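Local coordinates for ABC transporter periplasmic substrate-binding protein (Desulfovibrio alaskensis, PDB 5MY5) that probably captures tungstate in the periplasm with high selectivity and delivers it to an ABC transporter for import into the cell, at residues 87-95 with 223-233. The protein carries 2 engineered substitutions. Numbering follows the deposited sequence.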
ATOM      1  N   GLU A  87       5.284  -9.750  -7.816  1.00 16.26           N
ATOM      2  CA  GLU A  87       4.916 -10.990  -7.176  1.00 18.30           C
ATOM      3  C   GLU A  87       4.741 -12.184  -8.168  1.00 18.60           C
ATOM      4  O   GLU A  87       5.201 -13.304  -7.955  1.00 18.08           O
ATOM      5  CB  GLU A  87       3.657 -10.842  -6.366  1.00 18.34           C
ATOM      6  CG  GLU A  87       3.772  -9.882  -5.182  1.00 17.40           C
ATOM      7  CD  GLU A  87       2.396  -9.613  -4.587  1.00 17.92           C
ATOM      8  OE1 GLU A  87       1.599 -10.600  -4.603  1.00 20.53           O
ATOM      9  OE2 GLU A  87       2.073  -8.526  -4.063  1.00 18.31           O
ATOM     10  N   LYS A  88       4.083 -11.856  -9.288  1.00 19.55           N
ATOM     11  CA  LYS A  88       3.913 -12.869 -10.362  1.00 21.47           C
ATOM     12  C   LYS A  88       5.280 -13.354 -10.940  1.00 22.94           C
ATOM     13  O   LYS A  88       5.535 -14.559 -11.108  1.00 22.20           O
ATOM     14  CB  LYS A  88       2.981 -12.390 -11.463  1.00 23.06           C
ATOM     15  CG  LYS A  88       1.557 -12.246 -11.061  1.00 28.73           C
ATOM     16  CD  LYS A  88       0.828 -11.442 -12.111  1.00 33.94           C
ATOM     17  CE  LYS A  88      -0.635 -11.296 -11.757  1.00 39.57           C
ATOM     18  NZ  LYS A  88      -1.173 -10.087 -12.431  1.00 43.02           N
ATOM     19  N   ALA A  89       6.191 -12.409 -11.149  1.00 20.47           N
ATOM     20  CA  ALA A  89       7.563 -12.779 -11.532  1.00 22.67           C
ATOM     21  C   ALA A  89       8.304 -13.623 -10.524  1.00 21.83           C
ATOM     22  O   ALA A  89       8.997 -14.596 -10.900  1.00 22.91           O
ATOM     23  CB  ALA A  89       8.379 -11.549 -11.851  1.00 23.12           C
ATOM     24  N   PHE A  90       8.056 -13.364  -9.210  1.00 19.48           N
ATOM     25  CA  PHE A  90       8.665 -14.163  -8.167  1.00 21.35           C
ATOM     26  C   PHE A  90       8.209 -15.608  -8.177  1.00 18.54           C
ATOM     27  O   PHE A  90       8.946 -16.540  -8.013  1.00 19.47           O
ATOM     28  CB  PHE A  90       8.390 -13.457  -6.805  1.00 17.77           C
ATOM     29  CG  PHE A  90       9.067 -14.057  -5.634  1.00 17.83           C
ATOM     30  CD1 PHE A  90      10.328 -13.702  -5.222  1.00 18.05           C
ATOM     31  CD2 PHE A  90       8.337 -14.992  -4.810  1.00 16.61           C
ATOM     32  CE1 PHE A  90      10.892 -14.246  -4.094  1.00 18.68           C
ATOM     33  CE2 PHE A  90       8.913 -15.516  -3.703  1.00 17.30           C
ATOM     34  CZ  PHE A  90      10.151 -15.151  -3.337  1.00 18.76           C
ATOM     35  N   VAL A  91       6.898 -15.750  -8.331  1.00 19.55           N
ATOM     36  CA  VAL A  91       6.282 -17.084  -8.391  1.00 20.24           C
ATOM     37  C   VAL A  91       6.791 -17.791  -9.700  1.00 19.39           C
ATOM     38  O   VAL A  91       7.153 -18.967  -9.674  1.00 21.05           O
ATOM     39  CB  VAL A  91       4.752 -16.973  -8.305  1.00 19.96           C
ATOM     40  CG1 VAL A  91       4.054 -18.288  -8.593  1.00 22.66           C
ATOM     41  CG2 VAL A  91       4.359 -16.518  -6.881  1.00 21.16           C
ATOM     42  N   ASP A  92       6.790 -17.045 -10.801  1.00 23.52           N
ATOM     43  CA  ASP A  92       7.241 -17.635 -12.128  1.00 24.29           C
ATOM     44  C   ASP A  92       8.686 -18.080 -12.093  1.00 23.69           C
ATOM     45  O   ASP A  92       9.046 -19.105 -12.711  1.00 23.68           O
ATOM     46  CB  ASP A  92       7.024 -16.640 -13.263  1.00 27.19           C
ATOM     47  CG  ASP A  92       5.565 -16.415 -13.574  1.00 31.32           C
ATOM     48  OD1 ASP A  92       4.777 -17.209 -13.048  1.00 36.58           O
ATOM     49  OD2 ASP A  92       5.241 -15.399 -14.274  1.00 40.40           O
ATOM     50  N   ALA A  93       9.528 -17.381 -11.375  1.00 20.79           N
ATOM     51  CA  ALA A  93      10.915 -17.777 -11.148  1.00 21.55           C
ATOM     52  C   ALA A  93      11.108 -19.044 -10.384  1.00 22.50           C
ATOM     53  O   ALA A  93      12.234 -19.587 -10.348  1.00 22.89           O
ATOM     54  CB  ALA A  93      11.656 -16.636 -10.442  1.00 20.31           C
ATOM     55  N   GLY A  94      10.062 -19.470  -9.650  1.00 21.31           N
ATOM     56  CA  GLY A  94      10.115 -20.641  -8.811  1.00 21.50           C
ATOM     57  C   GLY A  94      10.562 -20.278  -7.415  1.00 19.44           C
ATOM     58  O   GLY A  94      10.834 -21.159  -6.633  1.00 20.40           O
ATOM     59  N   PHE A  95      10.630 -18.960  -7.133  1.00 19.43           N
ATOM     60  CA  PHE A  95      11.113 -18.549  -5.790  1.00 20.15           C
ATOM     61  C   PHE A  95       9.980 -18.608  -4.725  1.00 19.39           C
ATOM     62  O   PHE A  95      10.277 -18.812  -3.591  1.00 18.97           O
ATOM     63  CB  PHE A  95      11.658 -17.147  -5.798  1.00 19.06           C
ATOM     64  CG  PHE A  95      12.773 -16.872  -6.796  1.00 22.22           C
ATOM     65  CD1 PHE A  95      13.637 -17.867  -7.168  1.00 21.71           C
ATOM     66  CD2 PHE A  95      12.931 -15.576  -7.328  1.00 22.50           C
ATOM     67  CE1 PHE A  95      14.681 -17.586  -8.081  1.00 22.62           C
ATOM     68  CE2 PHE A  95      13.949 -15.291  -8.258  1.00 23.44           C
ATOM     69  CZ  PHE A  95      14.791 -16.334  -8.636  1.00 21.74           C
ATOM     70  N   GLN A 223      -3.437  -4.008  -3.299  1.00 16.74           N
ATOM     71  CA  GLN A 223      -3.726  -5.414  -2.997  1.00 15.23           C
ATOM     72  C   GLN A 223      -2.476  -6.040  -2.280  1.00 16.68           C
ATOM     73  O   GLN A 223      -1.376  -6.070  -2.824  1.00 16.71           O
ATOM     74  CB  GLN A 223      -4.026  -6.227  -4.206  1.00 17.89           C
ATOM     75  CG  GLN A 223      -4.405  -7.654  -3.891  1.00 20.72           C
ATOM     76  CD  GLN A 223      -5.675  -7.761  -3.095  1.00 21.73           C
ATOM     77  OE1 GLN A 223      -6.742  -7.239  -3.501  1.00 23.81           O
ATOM     78  NE2 GLN A 223      -5.629  -8.466  -1.976  1.00 18.85           N
ATOM     79  N   TYR A 224      -2.719  -6.622  -1.075  1.00 16.14           N
ATOM     80  CA  TYR A 224      -1.752  -7.463  -0.406  1.00 15.79           C
ATOM     81  C   TYR A 224      -1.911  -8.935  -0.703  1.00 15.96           C
ATOM     82  O   TYR A 224      -3.098  -9.439  -0.707  1.00 16.54           O
ATOM     83  CB  TYR A 224      -1.899  -7.345   1.097  1.00 15.94           C
ATOM     84  CG  TYR A 224      -1.181  -6.208   1.633  1.00 16.11           C
ATOM     85  CD1 TYR A 224      -1.694  -4.922   1.516  1.00 18.60           C
ATOM     86  CD2 TYR A 224       0.036  -6.371   2.251  1.00 18.33           C
ATOM     87  CE1 TYR A 224      -1.003  -3.823   2.018  1.00 20.43           C
ATOM     88  CE2 TYR A 224       0.743  -5.308   2.751  1.00 20.18           C
ATOM     89  CZ  TYR A 224       0.221  -4.008   2.651  1.00 19.82           C
ATOM     90  OH  TYR A 224       0.933  -2.966   3.158  1.00 24.96           O
ATOM     91  N   SER A 225      -0.779  -9.629  -0.862  1.00 13.93           N
ATOM     92  CA  SER A 225      -0.758 -11.083  -0.942  1.00 14.38           C
ATOM     93  C   SER A 225       0.328 -11.657  -0.051  1.00 15.86           C
ATOM     94  O   SER A 225       1.383 -11.030   0.135  1.00 15.03           O
ATOM     95  CB  SER A 225      -0.531 -11.518  -2.357  1.00 17.38           C
ATOM     96  OG  SER A 225      -1.564 -10.978  -3.167  1.00 18.68           O
ATOM     97  N   ALA A 226       0.080 -12.883   0.407  1.00 13.56           N
ATOM     98  CA  ALA A 226       1.134 -13.659   1.036  1.00 14.80           C
ATOM     99  C   ALA A 226       1.680 -14.646   0.052  1.00 14.85           C
ATOM    100  O   ALA A 226       0.904 -15.200  -0.796  1.00 16.43           O
ATOM    101  CB  ALA A 226       0.622 -14.404   2.284  1.00 16.08           C
ATOM    102  N   ILE A 227       2.985 -14.878   0.117  1.00 14.24           N
ATOM    103  CA  ILE A 227       3.632 -15.861  -0.799  1.00 15.07           C
ATOM    104  C   ILE A 227       4.641 -16.646  -0.003  1.00 15.06           C
ATOM    105  O   ILE A 227       5.707 -16.161   0.372  1.00 15.43           O
ATOM    106  CB  ILE A 227       4.416 -15.093  -1.910  1.00 16.61           C
ATOM    107  CG1 ILE A 227       3.500 -14.138  -2.667  1.00 18.75           C
ATOM    108  CG2 ILE A 227       4.977 -16.119  -2.877  1.00 17.96           C
ATOM    109  CD1 ILE A 227       4.228 -13.104  -3.551  1.00 20.12           C
ATOM    110  N   PRO A 228       4.338 -17.942   0.246  1.00 16.00           N
ATOM    111  CA  PRO A 228       5.318 -18.865   0.808  1.00 16.87           C
ATOM    112  C   PRO A 228       6.548 -18.990  -0.125  1.00 16.72           C
ATOM    113  O   PRO A 228       6.335 -19.139  -1.332  1.00 17.07           O
ATOM    114  CB  PRO A 228       4.553 -20.180   0.931  1.00 16.52           C
ATOM    115  CG  PRO A 228       3.109 -19.760   1.075  1.00 17.80           C
ATOM    116  CD  PRO A 228       3.023 -18.564   0.092  1.00 17.55           C
ATOM    117  N   VAL A 229       7.695 -18.974   0.462  1.00 16.44           N
ATOM    118  CA  VAL A 229       8.960 -19.224  -0.323  1.00 17.65           C
ATOM    119  C   VAL A 229       8.922 -20.717  -0.673  1.00 19.82           C
ATOM    120  O   VAL A 229       8.517 -21.546   0.070  1.00 20.36           O
ATOM    121  CB  VAL A 229      10.144 -18.791   0.491  1.00 17.04           C
ATOM    122  CG1 VAL A 229      11.501 -19.237  -0.140  1.00 17.62           C
ATOM    123  CG2 VAL A 229      10.177 -17.300   0.661  1.00 17.49           C
ATOM    124  N   ASN A 230       9.335 -21.036  -1.894  1.00 18.22           N
ATOM    125  CA  ASN A 230       9.194 -22.389  -2.471  1.00 20.15           C
ATOM    126  C   ASN A 230      10.313 -23.305  -2.007  1.00 20.13           C
ATOM    127  O   ASN A 230      11.473 -22.985  -2.183  1.00 20.90           O
ATOM    128  CB  ASN A 230       9.208 -22.264  -3.993  1.00 20.97           C
ATOM    129  CG  ASN A 230       8.727 -23.513  -4.643  1.00 20.41           C
ATOM    130  OD1 ASN A 230       8.900 -24.605  -4.147  1.00 23.80           O
ATOM    131  ND2 ASN A 230       8.106 -23.341  -5.801  1.00 23.15           N
ATOM    132  N   PRO A 231       9.981 -24.423  -1.359  1.00 23.55           N
ATOM    133  CA  PRO A 231      10.998 -25.387  -0.877  1.00 24.53           C
ATOM    134  C   PRO A 231      11.880 -26.007  -1.988  1.00 24.24           C
ATOM    135  O   PRO A 231      13.010 -26.433  -1.740  1.00 23.30           O
ATOM    136  CB  PRO A 231      10.152 -26.483  -0.173  1.00 25.08           C
ATOM    137  CG  PRO A 231       8.823 -25.938  -0.062  1.00 27.67           C
ATOM    138  CD  PRO A 231       8.615 -24.817  -0.976  1.00 23.58           C
ATOM    139  N   ALA A 232      11.403 -25.932  -3.196  1.00 22.79           N
ATOM    140  CA  ALA A 232      12.241 -26.336  -4.352  1.00 25.23           C
ATOM    141  C   ALA A 232      13.376 -25.405  -4.600  1.00 29.47           C
ATOM    142  O   ALA A 232      14.418 -25.821  -5.146  1.00 28.78           O
ATOM    143  CB  ALA A 232      11.377 -26.450  -5.564  1.00 24.82           C
ATOM    144  N   HIS A 233      13.217 -24.143  -4.218  1.00 25.17           N
ATOM    145  CA  HIS A 233      14.315 -23.156  -4.309  1.00 23.86           C
ATOM    146  C   HIS A 233      15.096 -23.059  -3.006  1.00 24.43           C
ATOM    147  O   HIS A 233      16.331 -22.865  -3.009  1.00 24.96           O
ATOM    148  CB  HIS A 233      13.718 -21.775  -4.696  1.00 24.63           C
ATOM    149  CG  HIS A 233      14.741 -20.709  -4.928  1.00 25.76           C
ATOM    150  ND1 HIS A 233      15.624 -20.747  -5.990  1.00 26.12           N
ATOM    151  CD2 HIS A 233      15.067 -19.614  -4.200  1.00 25.58           C
ATOM    152  CE1 HIS A 233      16.404 -19.677  -5.939  1.00 29.23           C
ATOM    153  NE2 HIS A 233      16.098 -18.976  -4.844  1.00 27.36           N
TER
HETATM  154  O   HOH W   1      -0.590  -8.518  -4.070  1.00 18.22           O
HETATM  155  O   HOH W   2       6.985 -21.545  -8.297  1.00 26.18           O
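E87 reaches from helix 84-92 to strand 221-228 and shows how a helix laid on a sheet can set polar links on either side of an apolar middle. Its CG sits 3.6 Å from CD1 of I227, while the chain, extended beyond CG, carries the carboxylate past that methyl to S225. There a water gives hydrogen bonds to E87 OE2 (2.7 Å) and the carbonyl O of Q223 and accepts one from S225 OG, which is also hydrogen-bonded to Q101 NE2. R99 forms a salt bridge with OE1 of E87, and the backbone N of A83 bonds to OE2. F90 and V91 follow one turn later, both meeting CG2 of I227; F90 CD2 lies 4.0 Å from it, and the phenyl ring also touches L79 of the neighbouring strand 78-81. The helix then ends in a Schellman motif at G94, whose positive phi turns the chain toward the loop that follows strand 221-228. Here G94 O comes 3.3 Å from N230 CB, and F95 O accepts the nearly straight bond from N230 N (3.0 Å, 170°), the donor standing above the carbonyl plane. With CG anti to its carbonyl carbon (chi1 -56°), F95 swings its ring back, and CD1 settles over the centre of one face of the H233 imidazole, the two planes inclined at 48°. H233 NE2 is hydrogen-bonded to E72 O, which probably steadies that ring. Thus in this α/β lobe of a periplasmic binding protein, a water links E87 to Q223 and S225 at one end, and at the other a direct backbone bond joins the loops that follow helix and strand, with I227 packed between.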